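Local coordinates for protein post-proline cleaving enzyme (Rickettsia typhi, PDB 4HVT) that probably acts as a serine-type oligopeptidase of the prolyl oligopeptidase family, cutting short peptides after proline, at residues A[358-366]-A[373-381]; A[407-415]-A[423-432]. All blocks are in the same frame, centred on the assembly; numbering follows the deposited sequence. Where two conformers were deposited one is given.

Interactions 1 and 2 illustrate how consecutive blades of a beta-propeller pack. Each pairs the two inner strands of one antiparallel blade, and their centres lie 13 Å apart. Where they meet, Asp360 OD2 and His430 NE2 are 2.9 Å apart in a probable hydrogen bond, and Lys359 N makes a probable backbone hydrogen bond of 2.9 Å to Glu407 O. A salt bridge from Lys359 NZ to Glu408 OE2 adds a charged pair, and the rings of Phe363 and Trp426 meet edge-to-face between the two blades. Neither contact contains the presumed catalytic serine, which belongs to the alpha/beta-hydrolase part of the chain; 1,2-ethanediol beside 407-415 is probably a crystallisation additive.

Interaction 1: residues A[358-366]-A[373-381]; sequences TKDRVFLAT and KVVTFTLEN
In the beta hairpin 362-368/371-380, the inner strands of one propeller blade, two phenylalanine rings take aliphatic groups from the facing strand. The Phe363 ring has Thr376 CG2 over the centre of one face, a CH-pi contact of 3.6 Å from that methyl to the ring centroid. The Phe377 ring carries Val362 CB over one face, displaced toward the rim, and meets Leu364 CB at its edge. A third flat group, the Arg361 guanidinium, has water 1 in plane at its edge; this water accepts from Arg361 NE at 2.9 Å and also bonds Thr376 OG1, bridging the two segments.

The pairing is regular: Val362 N gives Phe377 O a nearly straight bond of 2.8 Å, and Leu364 and Thr366 repeat the pattern with Val375 and Lys373. Phe377 places CG between its backbone N and carbonyl carbon (chi1 52°), which swings the ring back across Val362, where CZ comes within 3.6 Å of Val362 CG1. On this face Val362 also touches Phe298 of strand 293-298, whereas Phe363, Ala365 and Val374 pack against strand 398-402 of the following blade.

At the end of the ladder Asp360 O is gripped from opposite faces of its carbonyl plane, by Arg361 NH1 at 2.8 Å and by Thr378 OG1 at 3.0 Å.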
ATOM      1  N   THR A 358      10.226  -0.938  20.494  1.00 10.70           N
ATOM      2  CA  THR A 358      10.024  -0.014  21.615  1.00 10.86           C
ATOM      3  C   THR A 358      11.367   0.210  22.296  1.00 11.38           C
ATOM      4  O   THR A 358      12.397  -0.373  21.905  1.00 10.99           O
ATOM      5  CB  THR A 358       8.977  -0.467  22.612  1.00 11.35           C
ATOM      6  OG1 THR A 358       9.497  -1.569  23.406  1.00 11.88           O
ATOM      7  CG2 THR A 358       7.688  -0.842  21.924  1.00 10.90           C
ATOM      8  N   LYS A 359      11.354   1.051  23.311  1.00 11.93           N
ATOM      9  CA  LYS A 359      12.591   1.340  24.071  0.50 12.36           C
ATOM     10  C   LYS A 359      13.326   0.075  24.490  1.00 12.50           C
ATOM     11  O   LYS A 359      14.561   0.026  24.485  1.00 12.62           O
ATOM     12  CB  LYS A 359      12.251   2.159  25.324  0.50 13.23           C
ATOM     13  CG  LYS A 359      13.460   2.704  26.090  0.50 14.26           C
ATOM     14  CD  LYS A 359      13.054   3.368  27.388  0.50 15.33           C
ATOM     15  CE  LYS A 359      12.583   4.794  27.239  0.50 15.89           C
ATOM     16  NZ  LYS A 359      12.270   5.447  28.546  0.50 16.85           N
ATOM     17  N   ASP A 360      12.572  -0.934  24.944  1.00 12.52           N
ATOM     18  CA  ASP A 360      13.195  -2.104  25.523  1.00 12.83           C
ATOM     19  C   ASP A 360      12.667  -3.443  24.966  1.00 12.43           C
ATOM     20  O   ASP A 360      13.033  -4.488  25.460  1.00 12.59           O
ATOM     21  CB  ASP A 360      13.071  -2.052  27.037  1.00 13.93           C
ATOM     22  CG  ASP A 360      11.660  -2.107  27.501  1.00 14.60           C
ATOM     23  OD1 ASP A 360      10.735  -2.221  26.686  1.00 13.70           O
ATOM     24  OD2 ASP A 360      11.474  -2.012  28.734  1.00 15.81           O
ATOM     25  N   ARG A 361      11.885  -3.420  23.883  1.00 11.91           N
ATOM     26  CA  ARG A 361      11.425  -4.665  23.273  1.00 11.75           C
ATOM     27  C   ARG A 361      11.427  -4.574  21.743  1.00 11.42           C
ATOM     28  O   ARG A 361      11.161  -3.506  21.177  1.00 11.82           O
ATOM     29  CB  ARG A 361       9.970  -4.977  23.730  1.00 12.16           C
ATOM     30  CG  ARG A 361       9.910  -5.336  25.203  1.00 13.39           C
ATOM     31  CD  ARG A 361      10.448  -6.728  25.471  1.00 14.09           C
ATOM     32  NE  ARG A 361      10.236  -7.149  26.837  1.00 15.79           N
ATOM     33  CZ  ARG A 361      11.075  -6.864  27.844  1.00 16.30           C
ATOM     34  NH1 ARG A 361      12.160  -6.083  27.651  1.00 16.35           N
ATOM     35  NH2 ARG A 361      10.833  -7.308  29.093  1.00 18.11           N
ATOM     36  N   VAL A 362      11.632  -5.721  21.112  1.00 10.85           N
ATOM     37  CA  VAL A 362      11.432  -5.886  19.683  1.00 10.36           C
ATOM     38  C   VAL A 362      10.202  -6.792  19.517  1.00 10.00           C
ATOM     39  O   VAL A 362      10.104  -7.816  20.187  1.00 10.19           O
ATOM     40  CB  VAL A 362      12.616  -6.599  19.087  1.00 10.73           C
ATOM     41  CG1 VAL A 362      12.403  -6.793  17.601  1.00 10.65           C
ATOM     42  CG2 VAL A 362      13.907  -5.814  19.432  1.00 11.25           C
ATOM     43  N   PHE A 363       9.267  -6.385  18.669  1.00  9.31           N
ATOM     44  CA  PHE A 363       8.102  -7.161  18.312  1.00  9.09           C
ATOM     45  C   PHE A 363       8.306  -7.758  16.924  1.00  8.71           C
ATOM     46  O   PHE A 363       8.663  -7.034  15.970  1.00  8.53           O
ATOM     47  CB  PHE A 363       6.879  -6.225  18.203  1.00  9.11           C
ATOM     48  CG  PHE A 363       6.336  -5.779  19.533  1.00  9.48           C
ATOM     49  CD1 PHE A 363       7.047  -4.928  20.387  1.00  9.72           C
ATOM     50  CD2 PHE A 363       5.063  -6.132  19.890  1.00  9.68           C
ATOM     51  CE1 PHE A 363       6.497  -4.485  21.575  1.00 10.13           C
ATOM     52  CE2 PHE A 363       4.540  -5.724  21.097  1.00 10.07           C
ATOM     53  CZ  PHE A 363       5.206  -4.902  21.912  1.00 10.25           C
ATOM     54  N   LEU A 364       8.143  -9.070  16.831  1.00  8.65           N
ATOM     55  CA  LEU A 364       8.267  -9.790  15.613  1.00  8.56           C
ATOM     56  C   LEU A 364       6.879 -10.300  15.289  1.00  8.58           C
ATOM     57  O   LEU A 364       6.361 -11.191  15.959  1.00  8.59           O
ATOM     58  CB  LEU A 364       9.226 -10.960  15.759  1.00  8.93           C
ATOM     59  CG  LEU A 364       9.235 -12.028  14.649  1.00  9.07           C
ATOM     60  CD1 LEU A 364       9.554 -11.442  13.281  1.00  8.92           C
ATOM     61  CD2 LEU A 364      10.037 -13.227  15.000  1.00  9.73           C
ATOM     62  N   ALA A 365       6.330  -9.735  14.227  1.00  8.11           N
ATOM     63  CA  ALA A 365       5.015 -10.086  13.746  1.00  8.14           C
ATOM     64  C   ALA A 365       5.161 -10.972  12.521  1.00  8.16           C
ATOM     65  O   ALA A 365       5.916 -10.662  11.577  1.00  7.93           O
ATOM     66  CB  ALA A 365       4.204  -8.849  13.455  1.00  7.97           C
ATOM     67  N   THR A 366       4.470 -12.092  12.521  1.00  8.42           N
ATOM     68  CA  THR A 366       4.452 -13.059  11.413  1.00  8.77           C
ATOM     69  C   THR A 366       3.017 -13.494  11.093  1.00  9.07           C
ATOM     70  O   THR A 366       2.078 -13.077  11.749  1.00  9.08           O
ATOM     71  CB  THR A 366       5.275 -14.332  11.740  1.00  9.04           C
ATOM     72  OG1 THR A 366       4.730 -15.052  12.892  1.00  9.37           O
ATOM     73  CG2 THR A 366       6.733 -13.965  12.068  1.00  8.95           C
ATOM     74  N   LYS A 373       0.629 -13.830  14.193  1.00 10.00           N
ATOM     75  CA  LYS A 373       1.329 -14.342  15.387  1.00 10.37           C
ATOM     76  C   LYS A 373       2.388 -13.330  15.744  1.00  9.98           C
ATOM     77  O   LYS A 373       3.080 -12.810  14.856  1.00  9.54           O
ATOM     78  CB  LYS A 373       1.987 -15.679  15.076  1.00 10.84           C
ATOM     79  CG  LYS A 373       1.013 -16.753  14.574  1.00 11.51           C
ATOM     80  CD  LYS A 373      -0.021 -17.192  15.633  1.00 12.38           C
ATOM     81  CE  LYS A 373      -1.135 -18.030  15.016  1.00 13.21           C
ATOM     82  NZ  LYS A 373      -2.155 -18.540  15.978  1.00 14.22           N
ATOM     83  N   VAL A 374       2.567 -13.105  17.040  1.00  9.91           N
ATOM     84  CA  VAL A 374       3.512 -12.119  17.525  1.00  9.40           C
ATOM     85  C   VAL A 374       4.304 -12.640  18.737  1.00  9.56           C
ATOM     86  O   VAL A 374       3.764 -13.272  19.630  1.00  9.64           O
ATOM     87  CB  VAL A 374       2.749 -10.830  17.951  1.00  9.41           C
ATOM     88  CG1 VAL A 374       3.685  -9.732  18.440  1.00  9.39           C
ATOM     89  CG2 VAL A 374       1.932 -10.286  16.807  1.00  9.14           C
ATOM     90  N   VAL A 375       5.584 -12.312  18.769  1.00  9.23           N
ATOM     91  CA  VAL A 375       6.451 -12.533  19.920  1.00  9.47           C
ATOM     92  C   VAL A 375       7.242 -11.242  20.165  1.00  9.32           C
ATOM     93  O   VAL A 375       7.361 -10.400  19.313  1.00  8.69           O
ATOM     94  CB  VAL A 375       7.505 -13.672  19.727  1.00  9.73           C
ATOM     95  CG1 VAL A 375       6.843 -15.009  19.510  1.00 10.04           C
ATOM     96  CG2 VAL A 375       8.505 -13.359  18.618  1.00  9.60           C
ATOM     97  N   THR A 376       7.684 -11.103  21.414  1.00  9.85           N
ATOM     98  CA  THR A 376       8.577 -10.040  21.829  1.00  9.85           C
ATOM     99  C   THR A 376       9.848 -10.619  22.410  1.00 10.36           C
ATOM    100  O   THR A 376       9.868 -11.685  22.998  1.00 10.60           O
ATOM    101  CB  THR A 376       7.953  -9.028  22.840  1.00  9.99           C
ATOM    102  OG1 THR A 376       7.737  -9.642  24.116  1.00 10.63           O
ATOM    103  CG2 THR A 376       6.639  -8.458  22.328  1.00  9.94           C
ATOM    104  N   PHE A 377      10.947  -9.849  22.261  1.00 10.47           N
ATOM    105  CA  PHE A 377      12.243 -10.201  22.858  1.00 11.19           C
ATOM    106  C   PHE A 377      13.073  -8.947  23.006  1.00 11.17           C
ATOM    107  O   PHE A 377      12.622  -7.858  22.640  1.00 10.68           O
ATOM    108  CB  PHE A 377      13.044 -11.248  22.040  1.00 11.62           C
ATOM    109  CG  PHE A 377      13.212 -10.891  20.622  1.00 11.90           C
ATOM    110  CD1 PHE A 377      12.208 -11.198  19.677  1.00 12.03           C
ATOM    111  CD2 PHE A 377      14.364 -10.286  20.198  1.00 11.97           C
ATOM    112  CE1 PHE A 377      12.380 -10.867  18.346  1.00 12.16           C
ATOM    113  CE2 PHE A 377      14.531  -9.930  18.886  1.00 12.03           C
ATOM    114  CZ  PHE A 377      13.533 -10.242  17.937  1.00 12.40           C
ATOM    115  N   THR A 378      14.226  -9.095  23.646  1.00 11.72           N
ATOM    116  CA  THR A 378      15.148  -8.023  23.831  1.00 12.17           C
ATOM    117  C   THR A 378      16.591  -8.508  23.753  1.00 13.29           C
ATOM    118  O   THR A 378      16.852  -9.613  23.316  1.00 12.70           O
ATOM    119  CB  THR A 378      14.802  -7.260  25.122  1.00 12.27           C
ATOM    120  OG1 THR A 378      15.578  -6.054  25.200  1.00 12.59           O
ATOM    121  CG2 THR A 378      15.048  -8.123  26.357  1.00 12.92           C
ATOM    122  N   LEU A 379      17.520  -7.634  24.131  1.00 14.94           N
ATOM    123  CA  LEU A 379      18.924  -7.980  24.323  1.00 17.53           C
ATOM    124  C   LEU A 379      19.287  -7.974  25.776  1.00 20.52           C
ATOM    125  O   LEU A 379      18.902  -7.065  26.509  1.00 20.90           O
ATOM    126  CB  LEU A 379      19.837  -6.953  23.667  1.00 18.25           C
ATOM    127  CG  LEU A 379      20.113  -7.040  22.185  1.00 17.97           C
ATOM    128  CD1 LEU A 379      20.860  -5.759  21.746  1.00 18.13           C
ATOM    129  CD2 LEU A 379      20.972  -8.267  21.847  1.00 17.80           C
ATOM    130  N   GLU A 380      20.024  -9.014  26.170  1.00 22.63           N
ATOM    131  CA  GLU A 380      20.564  -9.149  27.524  1.00 27.04           C
ATOM    132  C   GLU A 380      21.984  -9.603  27.342  1.00 29.62           C
ATOM    133  O   GLU A 380      22.230 -10.676  26.770  1.00 29.44           O
ATOM    134  CB  GLU A 380      19.851 -10.244  28.260  1.00 29.85           C
ATOM    135  CG  GLU A 380      18.663  -9.828  29.076  1.00 32.82           C
ATOM    136  CD  GLU A 380      18.489 -10.770  30.268  1.00 37.83           C
ATOM    137  OE1 GLU A 380      18.265 -11.983  30.066  1.00 40.36           O
ATOM    138  OE2 GLU A 380      18.623 -10.303  31.410  1.00 42.86           O
ATOM    139  N   ASN A 381      22.937  -8.799  27.792  1.00 32.49           N
ATOM    140  CA  ASN A 381      24.332  -9.203  27.710  1.00 34.84           C
ATOM    141  C   ASN A 381      24.738  -9.449  26.265  1.00 33.42           C
ATOM    142  O   ASN A 381      25.369 -10.460  25.958  1.00 34.37           O
ATOM    143  CB  ASN A 381      24.543 -10.477  28.530  1.00 36.60           C
TER
HETATM  144  O   HOH W   1       7.577  -8.383  26.584  1.00 18.23           O
HETATM  145  O   HOH W   2       5.858 -14.410  15.346  1.00 13.38           O

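Interaction 2: residues A[407-415]-A[423-432]; sequences EEEALITIE and IYLWVKTHEL. With EDO (1,2-ethanediol), chain G.
Ile412 touches three side chains of 423-432: CG2 meets Tyr424 CD1, CD1 lies alongside Trp426 CB, and CB and CG1 each sit 3.8 Å from Leu432 CD2. Ile414 crosses Tyr424 at about a right angle, its CD1 reaching Tyr424 CE1 at 3.6 Å. With CG anti to the carbonyl carbon (chi1 -52°), Tyr424 sets its ring edge against Ile412 O. On the other face of the hairpin, Leu411 CD2 packs on Ile423 CG2 and Leu425 CD1.

Behind these contacts stands the antiparallel ladder. Ile412 and Tyr424 exchange two backbone bonds, N to O, of 2.8 Å each; Trp426 N gives Ala410 O another, but the return bond from Ala410 N to Trp426 O is weak at 3.4 Å. Beyond that pair water 3 links the segments, accepting from Trp426 NE1 at 2.8 Å and donating to Glu408 O. The type I turn Val427-His430 folds back to lay His430 CA and Glu431 N over one face of the indole.

Strands 398-402 and 432-436 flank this hairpin, completing the last propeller blade, while Leu411 and Leu425 touch Ile78 of strand 77-79, in the first.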
ATOM      1  N   GLU A 407      10.246   5.414  22.599  1.00 14.11           N
ATOM      2  CA  GLU A 407       9.088   5.333  23.481  1.00 14.63           C
ATOM      3  C   GLU A 407       8.975   3.938  24.129  1.00 14.03           C
ATOM      4  O   GLU A 407       9.066   2.896  23.455  1.00 12.88           O
ATOM      5  CB  GLU A 407       7.805   5.621  22.663  1.00 15.10           C
ATOM      6  CG  GLU A 407       7.718   7.032  22.120  1.00 16.30           C
ATOM      7  CD  GLU A 407       7.489   8.087  23.189  1.00 16.91           C
ATOM      8  OE1 GLU A 407       6.989   7.771  24.300  1.00 19.22           O
ATOM      9  OE2 GLU A 407       7.809   9.250  22.907  1.00 18.80           O
ATOM     10  N   GLU A 408       8.719   3.903  25.441  1.00 15.71           N
ATOM     11  CA  GLU A 408       8.368   2.656  26.130  1.00 16.15           C
ATOM     12  C   GLU A 408       6.975   2.105  25.744  1.00 15.79           C
ATOM     13  O   GLU A 408       6.823   0.920  25.700  1.00 15.74           O
ATOM     14  CB  GLU A 408       8.380   2.867  27.655  1.00 19.06           C
ATOM     15  CG  GLU A 408       9.819   3.072  28.118  1.00 21.54           C
ATOM     16  CD  GLU A 408       9.971   3.460  29.559  1.00 26.77           C
ATOM     17  OE1 GLU A 408       9.055   4.111  30.105  1.00 29.06           O
ATOM     18  OE2 GLU A 408      11.038   3.121  30.131  1.00 32.56           O
ATOM     19  N   GLU A 409       6.013   2.989  25.503  1.00 14.84           N
ATOM     20  CA  GLU A 409       4.641   2.621  25.185  1.00 14.88           C
ATOM     21  C   GLU A 409       4.381   2.644  23.681  1.00 13.38           C
ATOM     22  O   GLU A 409       5.041   3.324  22.914  1.00 12.33           O
ATOM     23  CB  GLU A 409       3.648   3.538  25.889  1.00 16.24           C
ATOM     24  CG  GLU A 409       3.735   3.416  27.401  1.00 18.32           C
ATOM     25  CD  GLU A 409       2.665   4.243  28.151  1.00 21.67           C
ATOM     26  OE1 GLU A 409       2.163   5.277  27.654  1.00 24.68           O
ATOM     27  OE2 GLU A 409       2.353   3.859  29.285  1.00 26.34           O
ATOM     28  N   ALA A 410       3.365   1.906  23.274  1.00 12.28           N
ATOM     29  CA  ALA A 410       3.047   1.698  21.859  1.00 11.67           C
ATOM     30  C   ALA A 410       1.534   1.436  21.747  1.00 11.59           C
ATOM     31  O   ALA A 410       0.908   1.070  22.736  1.00 12.14           O
ATOM     32  CB  ALA A 410       3.818   0.501  21.306  1.00 11.72           C
ATOM     33  N   LEU A 411       0.992   1.631  20.566  1.00 10.82           N
ATOM     34  CA  LEU A 411      -0.410   1.309  20.271  1.00 10.72           C
ATOM     35  C   LEU A 411      -0.507   0.141  19.335  1.00 10.33           C
ATOM     36  O   LEU A 411       0.123   0.134  18.251  1.00 10.33           O
ATOM     37  CB  LEU A 411      -1.180   2.491  19.725  1.00 10.66           C
ATOM     38  CG  LEU A 411      -1.314   3.665  20.716  1.00 10.88           C
ATOM     39  CD1 LEU A 411      -1.811   4.908  20.023  1.00 11.05           C
ATOM     40  CD2 LEU A 411      -2.223   3.295  21.897  1.00 11.45           C
ATOM     41  N   ILE A 412      -1.296  -0.841  19.741  1.00 10.30           N
ATOM     42  CA  ILE A 412      -1.440  -2.118  19.028  1.00 10.22           C
ATOM     43  C   ILE A 412      -2.878  -2.172  18.525  1.00 10.25           C
ATOM     44  O   ILE A 412      -3.780  -1.787  19.272  1.00  9.88           O
ATOM     45  CB  ILE A 412      -1.137  -3.315  19.981  1.00 10.84           C
ATOM     46  CG1 ILE A 412       0.399  -3.646  20.071  1.00 11.23           C
ATOM     47  CG2 ILE A 412      -1.793  -4.585  19.505  1.00 10.93           C
ATOM     48  CD1 ILE A 412       1.210  -2.511  20.469  1.00 11.56           C
ATOM     49  N   THR A 413      -3.086  -2.667  17.305  1.00  9.94           N
ATOM     50  CA  THR A 413      -4.436  -3.047  16.898  1.00 10.52           C
ATOM     51  C   THR A 413      -4.537  -4.557  16.725  1.00 10.61           C
ATOM     52  O   THR A 413      -3.589  -5.189  16.208  1.00 10.75           O
ATOM     53  CB  THR A 413      -4.907  -2.319  15.638  1.00 10.67           C
ATOM     54  OG1 THR A 413      -4.015  -2.578  14.530  1.00 10.60           O
ATOM     55  CG2 THR A 413      -4.956  -0.865  15.914  1.00 11.02           C
ATOM     56  N   ILE A 414      -5.685  -5.140  17.083  1.00 10.64           N
ATOM     57  CA  ILE A 414      -5.995  -6.532  16.754  1.00 10.63           C
ATOM     58  C   ILE A 414      -7.440  -6.518  16.232  1.00 11.17           C
ATOM     59  O   ILE A 414      -8.319  -5.801  16.779  1.00 11.82           O
ATOM     60  CB  ILE A 414      -5.851  -7.535  17.918  1.00 10.82           C
ATOM     61  CG1 ILE A 414      -4.541  -7.360  18.694  1.00 10.59           C
ATOM     62  CG2 ILE A 414      -5.911  -8.967  17.440  1.00 10.95           C
ATOM     63  CD1 ILE A 414      -4.416  -8.113  19.985  1.00 11.02           C
ATOM     64  N   GLU A 415      -7.672  -7.297  15.194  1.00 11.20           N
ATOM     65  CA  GLU A 415      -8.964  -7.363  14.513  1.00 11.61           C
ATOM     66  C   GLU A 415      -9.073  -8.691  13.778  1.00 11.74           C
ATOM     67  O   GLU A 415      -8.104  -9.485  13.710  1.00 11.25           O
ATOM     68  CB  GLU A 415      -9.080  -6.252  13.464  1.00 11.65           C
ATOM     69  CG  GLU A 415      -8.164  -6.435  12.242  1.00 11.82           C
ATOM     70  CD  GLU A 415      -8.003  -5.136  11.519  1.00 12.27           C
ATOM     71  OE1 GLU A 415      -8.679  -4.891  10.496  1.00 12.77           O
ATOM     72  OE2 GLU A 415      -7.194  -4.284  11.991  1.00 13.05           O
ATOM     73  N   ILE A 423      -8.056  -1.190  19.922  1.00 11.49           N
ATOM     74  CA  ILE A 423      -6.712  -0.551  20.111  1.00 11.01           C
ATOM     75  C   ILE A 423      -6.289  -0.808  21.541  1.00 11.20           C
ATOM     76  O   ILE A 423      -7.076  -0.598  22.501  1.00 11.40           O
ATOM     77  CB  ILE A 423      -6.726   0.962  19.891  1.00 11.06           C
ATOM     78  CG1 ILE A 423      -7.414   1.315  18.554  1.00 11.16           C
ATOM     79  CG2 ILE A 423      -5.289   1.539  19.946  1.00 10.72           C
ATOM     80  CD1 ILE A 423      -7.442   2.802  18.246  1.00 11.37           C
ATOM     81  N   TYR A 424      -5.060  -1.310  21.694  1.00 10.94           N
ATOM     82  CA  TYR A 424      -4.475  -1.601  22.959  1.00 11.34           C
ATOM     83  C   TYR A 424      -3.239  -0.762  23.209  1.00 11.47           C
ATOM     84  O   TYR A 424      -2.517  -0.470  22.259  1.00 10.92           O
ATOM     85  CB  TYR A 424      -4.087  -3.063  23.057  1.00 11.43           C
ATOM     86  CG  TYR A 424      -5.123  -4.068  22.728  1.00 11.60           C
ATOM     87  CD1 TYR A 424      -5.445  -4.370  21.410  1.00 11.54           C
ATOM     88  CD2 TYR A 424      -5.783  -4.782  23.742  1.00 12.24           C
ATOM     89  CE1 TYR A 424      -6.385  -5.344  21.125  1.00 11.92           C
ATOM     90  CE2 TYR A 424      -6.702  -5.721  23.445  1.00 12.54           C
ATOM     91  CZ  TYR A 424      -7.034  -5.984  22.146  1.00 12.29           C
ATOM     92  OH  TYR A 424      -8.000  -6.967  21.851  1.00 13.21           O
ATOM     93  N   LEU A 425      -3.032  -0.352  24.466  1.00 12.18           N
ATOM     94  CA  LEU A 425      -1.846   0.317  24.879  1.00 12.65           C
ATOM     95  C   LEU A 425      -0.882  -0.730  25.398  1.00 12.87           C
ATOM     96  O   LEU A 425      -1.194  -1.508  26.297  1.00 13.17           O
ATOM     97  CB  LEU A 425      -2.126   1.304  25.981  1.00 13.45           C
ATOM     98  CG  LEU A 425      -0.962   2.124  26.546  1.00 13.79           C
ATOM     99  CD1 LEU A 425      -0.406   3.085  25.482  1.00 13.47           C
ATOM    100  CD2 LEU A 425      -1.444   2.892  27.770  1.00 14.60           C
ATOM    101  N   TRP A 426       0.319  -0.741  24.845  1.00 12.35           N
ATOM    102  CA  TRP A 426       1.398  -1.522  25.432  1.00 12.85           C
ATOM    103  C   TRP A 426       2.037  -0.680  26.507  1.00 13.76           C
ATOM    104  O   TRP A 426       2.617   0.352  26.230  1.00 13.18           O
ATOM    105  CB  TRP A 426       2.424  -1.879  24.338  1.00 12.42           C
ATOM    106  CG  TRP A 426       3.643  -2.652  24.804  1.00 12.48           C
ATOM    107  CD1 TRP A 426       4.903  -2.117  25.019  1.00 12.88           C
ATOM    108  CD2 TRP A 426       3.761  -4.061  25.053  1.00 12.66           C
ATOM    109  NE1 TRP A 426       5.786  -3.119  25.382  1.00 12.95           N
ATOM    110  CE2 TRP A 426       5.119  -4.308  25.438  1.00 13.21           C
ATOM    111  CE3 TRP A 426       2.862  -5.135  25.030  1.00 13.12           C
ATOM    112  CZ2 TRP A 426       5.599  -5.597  25.715  1.00 13.40           C
ATOM    113  CZ3 TRP A 426       3.323  -6.401  25.322  1.00 13.68           C
ATOM    114  CH2 TRP A 426       4.699  -6.626  25.668  1.00 13.78           C
ATOM    115  N   VAL A 427       1.954  -1.161  27.735  1.00 15.23           N
ATOM    116  CA  VAL A 427       2.404  -0.416  28.900  1.00 17.89           C
ATOM    117  C   VAL A 427       3.795  -0.856  29.302  1.00 19.45           C
ATOM    118  O   VAL A 427       4.350  -1.858  28.812  1.00 18.57           O
ATOM    119  CB  VAL A 427       1.406  -0.484  30.074  1.00 19.04           C
ATOM    120  CG1 VAL A 427       0.107   0.168  29.632  1.00 19.66           C
ATOM    121  CG2 VAL A 427       1.177  -1.901  30.501  1.00 19.65           C
ATOM    122  N   LYS A 428       4.376  -0.074  30.182  1.00 22.61           N
ATOM    123  CA  LYS A 428       5.802  -0.224  30.486  1.00 25.28           C
ATOM    124  C   LYS A 428       6.118  -1.498  31.239  1.00 25.12           C
ATOM    125  O   LYS A 428       7.275  -1.919  31.230  1.00 27.03           O
ATOM    126  CB  LYS A 428       6.354   0.955  31.284  1.00 29.03           C
ATOM    127  CG  LYS A 428       5.650   2.282  31.054  1.00 32.52           C
ATOM    128  CD  LYS A 428       6.058   3.293  32.121  1.00 35.40           C
ATOM    129  CE  LYS A 428       5.536   2.934  33.500  1.00 38.14           C
ATOM    130  NZ  LYS A 428       6.314   3.626  34.558  1.00 40.23           N
ATOM    131  N   THR A 429       5.113  -2.101  31.872  1.00 25.14           N
ATOM    132  CA  THR A 429       5.211  -3.416  32.501  1.00 24.79           C
ATOM    133  C   THR A 429       4.986  -4.573  31.495  1.00 22.22           C
ATOM    134  O   THR A 429       4.797  -5.733  31.863  1.00 20.90           O
ATOM    135  CB  THR A 429       4.187  -3.529  33.653  1.00 27.07           C
ATOM    136  OG1 THR A 429       2.863  -3.330  33.147  1.00 27.18           O
ATOM    137  CG2 THR A 429       4.485  -2.478  34.729  1.00 28.87           C
ATOM    138  N   HIS A 430       5.017  -4.248  30.203  1.00 20.02           N
ATOM    139  CA  HIS A 430       5.055  -5.248  29.160  1.00 19.19           C
ATOM    140  C   HIS A 430       3.838  -6.116  28.996  1.00 19.08           C
ATOM    141  O   HIS A 430       3.921  -7.332  28.953  1.00 18.44           O
ATOM    142  CB  HIS A 430       6.333  -6.072  29.253  1.00 19.50           C
ATOM    143  CG  HIS A 430       7.559  -5.226  29.296  1.00 19.27           C
ATOM    144  ND1 HIS A 430       8.454  -5.264  30.343  1.00 21.27           N
ATOM    145  CD2 HIS A 430       8.021  -4.278  28.441  1.00 19.21           C
ATOM    146  CE1 HIS A 430       9.425  -4.399  30.115  1.00 21.11           C
ATOM    147  NE2 HIS A 430       9.185  -3.796  28.966  1.00 19.12           N
ATOM    148  N   GLU A 431       2.709  -5.449  28.817  1.00 19.02           N
ATOM    149  CA  GLU A 431       1.415  -6.117  28.626  1.00 19.97           C
ATOM    150  C   GLU A 431       0.494  -5.171  27.866  1.00 18.24           C
ATOM    151  O   GLU A 431       0.760  -3.969  27.793  1.00 17.52           O
ATOM    152  CB  GLU A 431       0.806  -6.507  29.982  1.00 22.39           C
ATOM    153  CG  GLU A 431       0.725  -5.374  30.962  1.00 24.74           C
ATOM    154  CD  GLU A 431       0.478  -5.823  32.415  1.00 28.06           C
ATOM    155  OE1 GLU A 431      -0.205  -6.832  32.623  1.00 31.34           O
ATOM    156  OE2 GLU A 431       0.987  -5.159  33.319  1.00 32.28           O
ATOM    157  N   LEU A 432      -0.508  -5.755  27.228  1.00 17.34           N
ATOM    158  CA  LEU A 432      -1.512  -5.035  26.518  1.00 16.87           C
ATOM    159  C   LEU A 432      -2.664  -4.702  27.429  1.00 16.24           C
ATOM    160  O   LEU A 432      -3.117  -5.562  28.202  1.00 16.28           O
ATOM    161  CB  LEU A 432      -2.061  -5.852  25.340  1.00 17.51           C
ATOM    162  CG  LEU A 432      -1.165  -6.084  24.103  1.00 17.65           C
ATOM    163  CD1 LEU A 432      -1.888  -6.958  23.133  1.00 18.25           C
ATOM    164  CD2 LEU A 432      -0.750  -4.772  23.487  1.00 17.25           C
TER
HETATM  165  C1  EDO G 806      -6.179   0.141  11.766  1.00 34.36           C
HETATM  166  O1  EDO G 806      -5.260   0.229  10.683  1.00 35.80           O
HETATM  167  C2  EDO G 806      -6.990  -1.140  11.713  1.00 33.36           C
HETATM  168  O2  EDO G 806      -6.274  -2.138  11.004  1.00 33.18           O
HETATM  169  O   HOH W   3       8.237  -1.808  25.801  1.00 16.92           O